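Local atomic coordinates of putative beta-glucosidase (Bifidobacterium adolescentis, PDB entry 5WAB), a protein that acts as a beta-glucosidase of glycoside hydrolase family 3 and may also release terminal arabinopyranosyl units from ginsenosides. Residues E96-K101 and R289-I294; V558-A563 and T662-G667; T565-A570 and T619-E624. One frame throughout, in Å; residues are numbered along the deposited sequence.

Contact 1: residues E96-K101 and R289-I294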
ATOM      1  N   GLU A  96       5.262  20.717  -2.399  1.00 29.95           N
ATOM      2  CA  GLU A  96       5.900  21.025  -1.127  1.00 31.46           C
ATOM      3  C   GLU A  96       7.398  20.754  -1.197  1.00 29.73           C
ATOM      4  O   GLU A  96       8.196  21.504  -0.624  1.00 30.30           O
ATOM      5  CB  GLU A  96       5.243  20.227   0.001  1.00 32.51           C
ATOM      6  CG  GLU A  96       3.737  20.415   0.061  1.00 34.68           C
ATOM      7  CD  GLU A  96       3.114  19.942   1.364  1.00 35.30           C
ATOM      8  OE1 GLU A  96       3.837  19.417   2.236  1.00 35.31           O
ATOM      9  OE2 GLU A  96       1.890  20.116   1.517  1.00 36.11           O
ATOM     10  N   CYS A  97       7.798  19.709  -1.928  1.00 27.55           N
ATOM     11  CA  CYS A  97       9.220  19.459  -2.139  1.00 26.16           C
ATOM     12  C   CYS A  97       9.868  20.599  -2.904  1.00 26.21           C
ATOM     13  O   CYS A  97      11.014  20.968  -2.623  1.00 27.11           O
ATOM     14  CB  CYS A  97       9.432  18.147  -2.896  1.00 24.80           C
ATOM     15  SG  CYS A  97       9.039  16.645  -1.988  1.00 23.99           S
ATOM     16  N   ILE A  98       9.149  21.172  -3.874  1.00 26.04           N
ATOM     17  CA  ILE A  98       9.707  22.254  -4.683  1.00 26.44           C
ATOM     18  C   ILE A  98       9.948  23.494  -3.828  1.00 27.13           C
ATOM     19  O   ILE A  98      10.944  24.205  -4.010  1.00 27.65           O
ATOM     20  CB  ILE A  98       8.794  22.546  -5.890  1.00 25.79           C
ATOM     21  CG1 ILE A  98       8.809  21.353  -6.846  1.00 24.60           C
ATOM     22  CG2 ILE A  98       9.246  23.797  -6.627  1.00 26.02           C
ATOM     23  CD1 ILE A  98       7.784  21.437  -7.955  1.00 26.36           C
ATOM     24  N   GLN A  99       9.052  23.767  -2.875  1.00 27.66           N
ATOM     25  CA  GLN A  99       9.281  24.866  -1.942  1.00 28.85           C
ATOM     26  C   GLN A  99      10.506  24.610  -1.071  1.00 27.92           C
ATOM     27  O   GLN A  99      11.300  25.523  -0.818  1.00 26.35           O
ATOM     28  CB  GLN A  99       8.047  25.082  -1.064  1.00 31.53           C
ATOM     29  CG  GLN A  99       8.276  25.998   0.141  1.00 33.86           C
ATOM     30  CD  GLN A  99       7.029  26.179   0.993  1.00 36.41           C
ATOM     31  OE1 GLN A  99       5.977  26.587   0.498  1.00 37.45           O
ATOM     32  NE2 GLN A  99       7.138  25.867   2.281  1.00 36.78           N
ATOM     33  N   GLU A 100      10.692  23.367  -0.625  1.00 24.82           N
ATOM     34  CA  GLU A 100      11.699  23.044   0.374  1.00 26.29           C
ATOM     35  C   GLU A 100      12.988  22.506  -0.232  1.00 26.30           C
ATOM     36  O   GLU A 100      13.843  22.008   0.503  1.00 26.33           O
ATOM     37  CB  GLU A 100      11.129  22.041   1.378  1.00 25.96           C
ATOM     38  CG  GLU A 100       9.982  22.594   2.196  1.00 26.95           C
ATOM     39  CD  GLU A 100      10.406  23.743   3.077  1.00 29.49           C
ATOM     40  OE1 GLU A 100      11.454  23.617   3.743  1.00 30.98           O
ATOM     41  OE2 GLU A 100       9.703  24.776   3.098  1.00 30.64           O
ATOM     42  N   LYS A 101      13.151  22.622  -1.549  1.00 28.14           N
ATOM     43  CA  LYS A 101      14.375  22.225  -2.251  1.00 27.19           C
ATOM     44  C   LYS A 101      14.711  20.757  -1.988  1.00 24.94           C
ATOM     45  O   LYS A 101      15.839  20.408  -1.634  1.00 24.51           O
ATOM     46  CB  LYS A 101      15.548  23.130  -1.862  1.00 29.59           C
ATOM     47  CG  LYS A 101      15.198  24.618  -1.787  1.00 33.37           C
ATOM     48  CD  LYS A 101      14.544  25.160  -3.051  1.00 35.80           C
ATOM     49  CE  LYS A 101      15.499  25.282  -4.214  1.00 37.54           C
ATOM     50  NZ  LYS A 101      14.806  25.970  -5.344  1.00 38.75           N
ATOM     51  N   ARG A 289      16.615  18.770 -11.963  1.00 22.70           N
ATOM     52  CA  ARG A 289      17.280  20.072 -11.957  1.00 22.02           C
ATOM     53  C   ARG A 289      16.278  21.211 -12.094  1.00 22.20           C
ATOM     54  O   ARG A 289      16.339  22.202 -11.355  1.00 21.22           O
ATOM     55  CB  ARG A 289      18.307  20.137 -13.093  1.00 21.24           C
ATOM     56  CG  ARG A 289      19.128  21.421 -13.132  1.00 20.53           C
ATOM     57  CD  ARG A 289      20.108  21.430 -14.305  1.00 19.81           C
ATOM     58  NE  ARG A 289      21.024  20.297 -14.241  1.00 18.76           N
ATOM     59  CZ  ARG A 289      22.192  20.312 -13.605  1.00 20.66           C
ATOM     60  NH1 ARG A 289      22.597  21.406 -12.978  1.00 22.15           N
ATOM     61  NH2 ARG A 289      22.953  19.227 -13.588  1.00 19.76           N
ATOM     62  N   SER A 290      15.346  21.086 -13.040  1.00 23.10           N
ATOM     63  CA  SER A 290      14.399  22.166 -13.298  1.00 24.94           C
ATOM     64  C   SER A 290      13.591  22.503 -12.051  1.00 25.06           C
ATOM     65  O   SER A 290      13.461  23.676 -11.681  1.00 25.41           O
ATOM     66  CB  SER A 290      13.482  21.792 -14.461  1.00 25.10           C
ATOM     67  OG  SER A 290      12.824  22.941 -14.964  1.00 27.28           O
ATOM     68  N   ALA A 291      13.024  21.488 -11.394  1.00 24.84           N
ATOM     69  CA  ALA A 291      12.204  21.757 -10.217  1.00 25.52           C
ATOM     70  C   ALA A 291      13.017  22.376  -9.087  1.00 25.32           C
ATOM     71  O   ALA A 291      12.491  23.189  -8.321  1.00 27.83           O
ATOM     72  CB  ALA A 291      11.522  20.474  -9.742  1.00 26.31           C
ATOM     73  N   MET A 292      14.302  22.035  -8.981  1.00 23.37           N
ATOM     74  CA  MET A 292      15.137  22.607  -7.932  1.00 24.33           C
ATOM     75  C   MET A 292      15.698  23.974  -8.302  1.00 26.30           C
ATOM     76  O   MET A 292      16.317  24.624  -7.452  1.00 25.62           O
ATOM     77  CB  MET A 292      16.291  21.662  -7.581  1.00 22.81           C
ATOM     78  CG  MET A 292      15.878  20.288  -7.052  1.00 21.87           C
ATOM     79  SD  MET A 292      14.973  20.314  -5.493  1.00 23.87           S
ATOM     80  CE  MET A 292      13.274  20.128  -6.043  1.00 22.78           C
ATOM     81  N   SER A 293      15.493  24.434  -9.531  1.00 26.40           N
ATOM     82  CA  SER A 293      15.903  25.778  -9.906  1.00 27.92           C
ATOM     83  C   SER A 293      14.784  26.799  -9.746  1.00 29.13           C
ATOM     84  O   SER A 293      15.018  27.989  -9.976  1.00 28.49           O
ATOM     85  CB  SER A 293      16.418  25.789 -11.347  1.00 27.83           C
ATOM     86  OG  SER A 293      17.552  24.954 -11.471  1.00 27.71           O
ATOM     87  N   ILE A 294      13.588  26.368  -9.341  1.00 28.79           N
ATOM     88  CA  ILE A 294      12.483  27.289  -9.091  1.00 31.76           C
ATOM     89  C   ILE A 294      12.760  28.067  -7.811  1.00 33.93           C
ATOM     90  O   ILE A 294      12.921  27.481  -6.733  1.00 32.03           O
ATOM     91  CB  ILE A 294      11.150  26.534  -8.997  1.00 30.98           C
ATOM     92  CG1 ILE A 294      10.810  25.853 -10.325  1.00 30.54           C
ATOM     93  CG2 ILE A 294      10.031  27.474  -8.561  1.00 32.36           C
ATOM     94  CD1 ILE A 294       9.487  25.110 -10.299  1.00 29.97           C
TER
HETATM   95  O   HOH W   1      11.060  27.564  -4.264  1.00 35.25           O
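The flat groups of this contact are backbone carbonyls, and Lys-101 and Met-292 each use the other's. Lys-101 NZ sits above the plane of the Met-292 carbonyl, 58° out of it, and donates a hydrogen bond to Met-292 O at 2.9 Å. In return Met-292 SD lies over the face of the Lys-101 carbonyl, 3.5 Å from Lys-101 C. At the edge of the Gln-99 amide, NE2 points in plane to the anti lone pair of Glu-100 OE2, 2.9 Å away. Lys-101 reaches its partner by folding: bends at chi2 (-54°) and chi3 (-72°) bring the ammonium back over the end of helix 271-292 and the loop after it, where Ile-294 O is 2.8 Å from Lys-101 NZ. Alongside, Ile-98 packs branch by branch, CG1 against Ala-291 CB at 4.1 Å and CG2 against Ile-294 CD1 at 3.9 Å. A water donates to Ile-294 O and, weakly, to Ile-98 O. The contact joins helix 83-99 to helix 271-292 in the TIM-barrel-like N-terminal part of the enzyme, close to strand 102-106, whose Ala-103 touches Met-292. A lysine ammonium beside the Met-292 carbonyl, at the C-terminal end of its helix, should be electrostatically favourable, its positive charge probably meeting the negative end of the helix dipole.

Contact 2: residues V558-A563 and T662-G667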
ATOM      1  N   VAL A 558     -19.047 -10.096 -20.756  1.00 37.97           N
ATOM      2  CA  VAL A 558     -17.631 -10.390 -20.916  1.00 35.50           C
ATOM      3  C   VAL A 558     -17.445 -10.968 -22.312  1.00 35.69           C
ATOM      4  O   VAL A 558     -18.147 -11.911 -22.697  1.00 36.93           O
ATOM      5  CB  VAL A 558     -17.132 -11.356 -19.825  1.00 34.82           C
ATOM      6  CG1 VAL A 558     -15.638 -11.588 -19.953  1.00 33.37           C
ATOM      7  CG2 VAL A 558     -17.480 -10.817 -18.440  1.00 34.05           C
ATOM      8  N   ALA A 559     -16.516 -10.396 -23.074  1.00 34.20           N
ATOM      9  CA  ALA A 559     -16.290 -10.803 -24.451  1.00 33.87           C
ATOM     10  C   ALA A 559     -14.806 -11.065 -24.667  1.00 34.10           C
ATOM     11  O   ALA A 559     -13.950 -10.318 -24.183  1.00 32.35           O
ATOM     12  CB  ALA A 559     -16.790  -9.742 -25.437  1.00 35.50           C
ATOM     13  N   LYS A 560     -14.512 -12.139 -25.392  1.00 32.96           N
ATOM     14  CA  LYS A 560     -13.141 -12.460 -25.758  1.00 32.37           C
ATOM     15  C   LYS A 560     -12.665 -11.513 -26.854  1.00 33.42           C
ATOM     16  O   LYS A 560     -13.392 -11.251 -27.816  1.00 34.67           O
ATOM     17  CB  LYS A 560     -13.069 -13.919 -26.206  1.00 32.35           C
ATOM     18  CG  LYS A 560     -11.685 -14.491 -26.424  1.00 31.74           C
ATOM     19  CD  LYS A 560     -11.808 -15.985 -26.726  1.00 32.56           C
ATOM     20  CE  LYS A 560     -10.460 -16.654 -26.930  1.00 31.50           C
ATOM     21  NZ  LYS A 560     -10.594 -18.111 -27.180  1.00 31.75           N
ATOM     22  N   THR A 561     -11.461 -10.962 -26.689  1.00 33.97           N
ATOM     23  CA  THR A 561     -10.911  -9.994 -27.636  1.00 34.71           C
ATOM     24  C   THR A 561      -9.630 -10.470 -28.311  1.00 35.67           C
ATOM     25  O   THR A 561      -8.990  -9.689 -29.027  1.00 36.87           O
ATOM     26  CB  THR A 561     -10.670  -8.648 -26.947  1.00 34.34           C
ATOM     27  OG1 THR A 561      -9.773  -8.825 -25.843  1.00 35.22           O
ATOM     28  CG2 THR A 561     -11.983  -8.054 -26.469  1.00 34.51           C
ATOM     29  N   GLY A 562      -9.228 -11.714 -28.092  1.00 35.08           N
ATOM     30  CA  GLY A 562      -8.014 -12.221 -28.697  1.00 33.22           C
ATOM     31  C   GLY A 562      -7.835 -13.676 -28.336  1.00 34.64           C
ATOM     32  O   GLY A 562      -8.735 -14.307 -27.787  1.00 34.73           O
ATOM     33  N   ALA A 563      -6.668 -14.216 -28.687  1.00 25.00           N
ATOM     34  CA  ALA A 563      -6.372 -15.601 -28.339  1.00 24.25           C
ATOM     35  C   ALA A 563      -6.415 -15.813 -26.829  1.00 26.05           C
ATOM     36  O   ALA A 563      -6.852 -16.868 -26.358  1.00 27.69           O
ATOM     37  CB  ALA A 563      -5.011 -16.010 -28.901  1.00 21.59           C
ATOM     38  N   THR A 662     -13.379 -18.795 -22.581  1.00 26.98           N
ATOM     39  CA  THR A 662     -12.477 -19.888 -22.920  1.00 25.25           C
ATOM     40  C   THR A 662     -11.303 -19.323 -23.715  1.00 24.95           C
ATOM     41  O   THR A 662     -11.498 -18.723 -24.777  1.00 24.71           O
ATOM     42  CB  THR A 662     -13.215 -20.960 -23.721  1.00 26.44           C
ATOM     43  OG1 THR A 662     -14.373 -21.383 -22.989  1.00 26.59           O
ATOM     44  CG2 THR A 662     -12.313 -22.164 -23.962  1.00 26.19           C
ATOM     45  N   LEU A 663     -10.096 -19.489 -23.191  1.00 28.67           N
ATOM     46  CA  LEU A 663      -8.895 -18.975 -23.829  1.00 28.34           C
ATOM     47  C   LEU A 663      -8.136 -20.091 -24.540  1.00 29.55           C
ATOM     48  O   LEU A 663      -8.301 -21.272 -24.237  1.00 31.34           O
ATOM     49  CB  LEU A 663      -7.991 -18.298 -22.800  1.00 27.70           C
ATOM     50  CG  LEU A 663      -8.653 -17.207 -21.963  1.00 26.63           C
ATOM     51  CD1 LEU A 663      -7.612 -16.543 -21.082  1.00 26.21           C
ATOM     52  CD2 LEU A 663      -9.364 -16.188 -22.839  1.00 25.74           C
ATOM     53  N   ASP A 664      -7.299 -19.697 -25.508  1.00 31.76           N
ATOM     54  CA  ASP A 664      -6.577 -20.671 -26.326  1.00 33.29           C
ATOM     55  C   ASP A 664      -5.299 -21.184 -25.673  1.00 33.77           C
ATOM     56  O   ASP A 664      -4.815 -22.251 -26.060  1.00 34.71           O
ATOM     57  CB  ASP A 664      -6.196 -20.080 -27.685  1.00 33.07           C
ATOM     58  CG  ASP A 664      -7.365 -19.462 -28.411  1.00 32.29           C
ATOM     59  OD1 ASP A 664      -8.526 -19.764 -28.059  1.00 32.37           O
ATOM     60  OD2 ASP A 664      -7.114 -18.694 -29.364  1.00 31.24           O
ATOM     61  N   GLY A 665      -4.755 -20.472 -24.698  1.00 32.67           N
ATOM     62  CA  GLY A 665      -3.392 -20.751 -24.260  1.00 33.80           C
ATOM     63  C   GLY A 665      -2.363 -20.040 -25.119  1.00 33.58           C
ATOM     64  O   GLY A 665      -2.579 -19.753 -26.298  1.00 32.62           O
ATOM     65  N   ASP A 666      -1.206 -19.766 -24.520  1.00 34.28           N
ATOM     66  CA  ASP A 666      -0.183 -18.964 -25.189  1.00 34.58           C
ATOM     67  C   ASP A 666       0.738 -19.771 -26.090  1.00 36.00           C
ATOM     68  O   ASP A 666       1.661 -19.197 -26.668  1.00 36.88           O
ATOM     69  CB  ASP A 666       0.645 -18.180 -24.160  1.00 33.92           C
ATOM     70  CG  ASP A 666       1.279 -19.067 -23.116  1.00 35.64           C
ATOM     71  OD1 ASP A 666       1.483 -20.270 -23.379  1.00 37.77           O
ATOM     72  OD2 ASP A 666       1.592 -18.555 -22.026  1.00 35.82           O
ATOM     73  N   GLY A 667       0.531 -21.081 -26.195  1.00 37.41           N
ATOM     74  CA  GLY A 667       1.283 -21.881 -27.136  1.00 38.47           C
ATOM     75  C   GLY A 667       2.705 -22.220 -26.746  1.00 40.40           C
ATOM     76  O   GLY A 667       3.410 -22.831 -27.557  1.00 41.58           O
TER
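Lys-560 and Asp-664 form a salt bridge at one end of the fibronectin type III-like beta sandwich, where strand 551-560 of one sheet and strand 654-663 of the other run out into loops. The close-fitting part centres on Lys-560 NZ. With its chain fully extended, CG anti to the backbone N (chi1 -171°), the lysine spans the gap and its NZ donates to Thr-662 O at 2.6 Å and to Asp-664 OD1 at 2.8 Å. The carboxylate oxygen is met from above its plane, 42° out, while the carbonyl of Thr-662 is approached only 16° off plane. Next to this, the backbones are tied directly: Asp-664 N donates to Ala-563 O at 3.0 Å, in a nearly straight bond. Inward, Leu-663 is buried against Val-639, Tyr-644 and Phe-627, but across the contact it is looser, its CD2 staying 4.3 Å from Lys-560 CE. Outward, Lys-560, Ala-563 and Asp-664 are all exposed, so solvent can be expected to weaken the charge pairing there. Past them Gly-665 turns the chain at a positive phi, and its O accepts from Asn-564 ND2. On that open side the second carboxylate oxygen, Asp-664 OD2, rests 3.4 Å from Ala-563 CB.

Contact 3: residues T565-A570 and T619-E624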
ATOM      1  N   THR A 565      -7.172 -12.887 -24.440  1.00 27.76           N
ATOM      2  CA  THR A 565      -7.605 -11.649 -23.804  1.00 28.18           C
ATOM      3  C   THR A 565      -9.123 -11.564 -23.831  1.00 30.06           C
ATOM      4  O   THR A 565      -9.788 -12.139 -24.698  1.00 30.49           O
ATOM      5  CB  THR A 565      -7.022 -10.399 -24.475  1.00 27.56           C
ATOM      6  OG1 THR A 565      -7.399 -10.373 -25.860  1.00 27.34           O
ATOM      7  CG2 THR A 565      -5.501 -10.377 -24.341  1.00 26.92           C
ATOM      8  N   ALA A 566      -9.661 -10.797 -22.886  1.00 29.83           N
ATOM      9  CA  ALA A 566     -11.095 -10.623 -22.762  1.00 30.87           C
ATOM     10  C   ALA A 566     -11.387  -9.177 -22.387  1.00 31.85           C
ATOM     11  O   ALA A 566     -10.491  -8.410 -22.023  1.00 32.36           O
ATOM     12  CB  ALA A 566     -11.685 -11.586 -21.727  1.00 31.85           C
ATOM     13  N   HIS A 567     -12.663  -8.812 -22.472  1.00 31.92           N
ATOM     14  CA  HIS A 567     -13.100  -7.457 -22.180  1.00 31.09           C
ATOM     15  C   HIS A 567     -14.400  -7.517 -21.397  1.00 32.01           C
ATOM     16  O   HIS A 567     -15.313  -8.267 -21.751  1.00 31.84           O
ATOM     17  CB  HIS A 567     -13.286  -6.646 -23.468  1.00 30.44           C
ATOM     18  CG  HIS A 567     -13.721  -5.235 -23.234  1.00 30.21           C
ATOM     19  ND1 HIS A 567     -15.013  -4.810 -23.458  1.00 30.43           N
ATOM     20  CD2 HIS A 567     -13.043  -4.157 -22.778  1.00 29.60           C
ATOM     21  CE1 HIS A 567     -15.110  -3.527 -23.158  1.00 30.77           C
ATOM     22  NE2 HIS A 567     -13.928  -3.106 -22.742  1.00 30.84           N
ATOM     23  N   VAL A 568     -14.501  -6.695 -20.359  1.00 33.02           N
ATOM     24  CA  VAL A 568     -15.633  -6.725 -19.442  1.00 34.55           C
ATOM     25  C   VAL A 568     -16.438  -5.449 -19.597  1.00 36.08           C
ATOM     26  O   VAL A 568     -15.879  -4.351 -19.656  1.00 37.68           O
ATOM     27  CB  VAL A 568     -15.179  -6.882 -17.985  1.00 32.53           C
ATOM     28  CG1 VAL A 568     -16.390  -7.096 -17.096  1.00 35.01           C
ATOM     29  CG2 VAL A 568     -14.234  -8.044 -17.875  1.00 33.23           C
ATOM     30  N   THR A 569     -17.754  -5.593 -19.640  1.00 38.03           N
ATOM     31  CA  THR A 569     -18.639  -4.445 -19.724  1.00 41.41           C
ATOM     32  C   THR A 569     -19.734  -4.622 -18.686  1.00 39.96           C
ATOM     33  O   THR A 569     -20.305  -5.712 -18.586  1.00 38.39           O
ATOM     34  CB  THR A 569     -19.201  -4.373 -21.141  1.00 45.86           C
ATOM     35  OG1 THR A 569     -18.107  -4.564 -22.048  1.00 46.39           O
ATOM     36  CG2 THR A 569     -19.896  -3.003 -21.436  1.00 47.81           C
ATOM     37  N   ALA A 570     -20.015  -3.574 -17.907  1.00 39.51           N
ATOM     38  CA  ALA A 570     -21.027  -3.644 -16.861  1.00 34.77           C
ATOM     39  C   ALA A 570     -21.616  -2.264 -16.589  1.00 35.73           C
ATOM     40  O   ALA A 570     -20.982  -1.238 -16.843  1.00 35.58           O
ATOM     41  CB  ALA A 570     -20.439  -4.222 -15.575  1.00 34.77           C
ATOM     42  N   THR A 619     -16.033  -0.226 -18.141  1.00 28.92           N
ATOM     43  CA  THR A 619     -15.402  -1.327 -18.851  1.00 28.71           C
ATOM     44  C   THR A 619     -14.078  -1.694 -18.196  1.00 28.17           C
ATOM     45  O   THR A 619     -13.419  -0.858 -17.571  1.00 27.32           O
ATOM     46  CB  THR A 619     -15.160  -1.001 -20.340  1.00 31.10           C
ATOM     47  OG1 THR A 619     -14.313   0.146 -20.446  1.00 32.91           O
ATOM     48  CG2 THR A 619     -16.476  -0.727 -21.056  1.00 33.78           C
ATOM     49  N   PHE A 620     -13.689  -2.957 -18.366  1.00 27.49           N
ATOM     50  CA  PHE A 620     -12.428  -3.474 -17.856  1.00 26.42           C
ATOM     51  C   PHE A 620     -11.724  -4.231 -18.972  1.00 26.77           C
ATOM     52  O   PHE A 620     -12.332  -5.084 -19.623  1.00 26.50           O
ATOM     53  CB  PHE A 620     -12.646  -4.412 -16.659  1.00 25.63           C
ATOM     54  CG  PHE A 620     -13.425  -3.798 -15.517  1.00 26.50           C
ATOM     55  CD1 PHE A 620     -12.772  -3.180 -14.461  1.00 26.70           C
ATOM     56  CD2 PHE A 620     -14.810  -3.869 -15.486  1.00 27.64           C
ATOM     57  CE1 PHE A 620     -13.487  -2.630 -13.409  1.00 27.18           C
ATOM     58  CE2 PHE A 620     -15.527  -3.324 -14.436  1.00 28.19           C
ATOM     59  CZ  PHE A 620     -14.865  -2.706 -13.396  1.00 27.58           C
ATOM     60  N   ASP A 621     -10.454  -3.906 -19.200  1.00 28.07           N
ATOM     61  CA  ASP A 621      -9.599  -4.690 -20.079  1.00 28.96           C
ATOM     62  C   ASP A 621      -8.893  -5.759 -19.253  1.00 26.98           C
ATOM     63  O   ASP A 621      -8.347  -5.466 -18.185  1.00 25.62           O
ATOM     64  CB  ASP A 621      -8.571  -3.795 -20.775  1.00 33.69           C
ATOM     65  CG  ASP A 621      -9.145  -3.058 -21.973  1.00 39.56           C
ATOM     66  OD1 ASP A 621     -10.118  -3.555 -22.580  1.00 42.01           O
ATOM     67  OD2 ASP A 621      -8.616  -1.979 -22.313  1.00 42.94           O
ATOM     68  N   LEU A 622      -8.907  -6.993 -19.745  1.00 22.84           N
ATOM     69  CA  LEU A 622      -8.229  -8.115 -19.099  1.00 21.64           C
ATOM     70  C   LEU A 622      -7.174  -8.632 -20.069  1.00 23.79           C
ATOM     71  O   LEU A 622      -7.492  -9.395 -20.985  1.00 24.19           O
ATOM     72  CB  LEU A 622      -9.220  -9.212 -18.715  1.00 20.20           C
ATOM     73  CG  LEU A 622     -10.246  -8.867 -17.633  1.00 19.96           C
ATOM     74  CD1 LEU A 622     -11.199 -10.034 -17.368  1.00 18.94           C
ATOM     75  CD2 LEU A 622      -9.531  -8.453 -16.352  1.00 18.71           C
ATOM     76  N   ASP A 623      -5.925  -8.213 -19.881  1.00 26.28           N
ATOM     77  CA  ASP A 623      -4.864  -8.646 -20.776  1.00 29.48           C
ATOM     78  C   ASP A 623      -4.469 -10.087 -20.456  1.00 29.14           C
ATOM     79  O   ASP A 623      -5.057 -10.746 -19.593  1.00 28.19           O
ATOM     80  CB  ASP A 623      -3.660  -7.710 -20.678  1.00 31.05           C
ATOM     81  CG  ASP A 623      -3.087  -7.621 -19.264  1.00 32.28           C
ATOM     82  OD1 ASP A 623      -3.416  -8.463 -18.403  1.00 32.59           O
ATOM     83  OD2 ASP A 623      -2.291  -6.693 -19.011  1.00 34.50           O
ATOM     84  N   GLU A 624      -3.444 -10.579 -21.154  1.00 29.93           N
ATOM     85  CA  GLU A 624      -3.006 -11.953 -20.935  1.00 31.15           C
ATOM     86  C   GLU A 624      -2.526 -12.173 -19.503  1.00 26.40           C
ATOM     87  O   GLU A 624      -2.671 -13.277 -18.967  1.00 23.34           O
ATOM     88  CB  GLU A 624      -1.916 -12.318 -21.938  1.00 36.49           C
ATOM     89  CG  GLU A 624      -2.390 -12.296 -23.378  1.00 41.72           C
ATOM     90  CD  GLU A 624      -1.314 -12.753 -24.346  1.00 47.05           C
ATOM     91  OE1 GLU A 624      -0.165 -12.970 -23.901  1.00 48.97           O
ATOM     92  OE2 GLU A 624      -1.615 -12.892 -25.552  1.00 50.61           O
TER
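His-567 lies across Asp-621 and Thr-619 on the outer face of two antiparallel strands. Its CB packs on the methyl of Thr-561, from the neighbouring strand's turn. From there CG stands anti to the backbone N (chi1 -179°), which swings the ring over strand 619-622, and CG itself comes 3.9 Å from Phe-620 O. Next round the ring, CD2 brings its edge to Asp-621 OD1, which lies near the ring plane at 3.0 Å; the ring and carboxylate planes are 53° apart. This is a carbon meeting an oxygen, probably a polarised C-H facing the carboxylate. NE2 then reaches Thr-619 CB at 3.4 Å, and CE1, at the far end, rests against Thr-619 CG2 at 3.8 Å. An alanine here would take away the imidazole, and Asp-621 OD1 would probably lose its ring-edge neighbour while the Thr-619 methyl lost the surface it leans on. Underneath runs the pairing of strands 566-574 and 615-622 in the three-stranded sheet of the fibronectin type III-like sandwich, where the axes of 566-570 and 619-622 come within 4.6 Å. Ala-566 with Leu-622 and Val-568 with Phe-620 are the hydrogen-bonded pairs, each joined by two backbone bonds; His-567 with Asp-621 and Thr-569 with Thr-619 are non-hydrogen-bonded pairs. On the opposite face the side chains of Ala-566, Val-568, Phe-620 and Leu-622 are apolar and turned into the sandwich. Val-568 CB sits at the edge of the Phe-620 ring, and Val-568 CG2 meets Leu-622 CD1 at 3.7 Å. Val-646 of the facing sheet touches both Val-568 and Leu-622, and Val-584 and Val-586 receive Phe-620. Where the strands part, Thr-565 CG2 crosses the Glu-624 chain, 3.8 Å from its CG, and Thr-565 OG1 is hydrogen-bonded to Thr-561 OG1.

In the fold
From the N terminus, contact 1 opens on helix 83-99 and closes 188 residues later at the end of helix 271-292, spanning much of the barrel-like catalytic region. The chain then builds the C-terminal glycoside hydrolase domain before residues 558-563 open contact 2. Contact 3 opens and closes between the two halves of contact 2: 565-570 meets 619-624 before 662-667 returns. Contact 3 thus pairs neighbours within one sheet, whereas contact 2 ties that sheet's edge strand to the edge of the other. The two touch where Ala-559 O probably accepts from His-567 N at 2.6 Å. Contact 1 stands apart, its centre about 48 Å from that of contact 2 and 41 Å from that of contact 3.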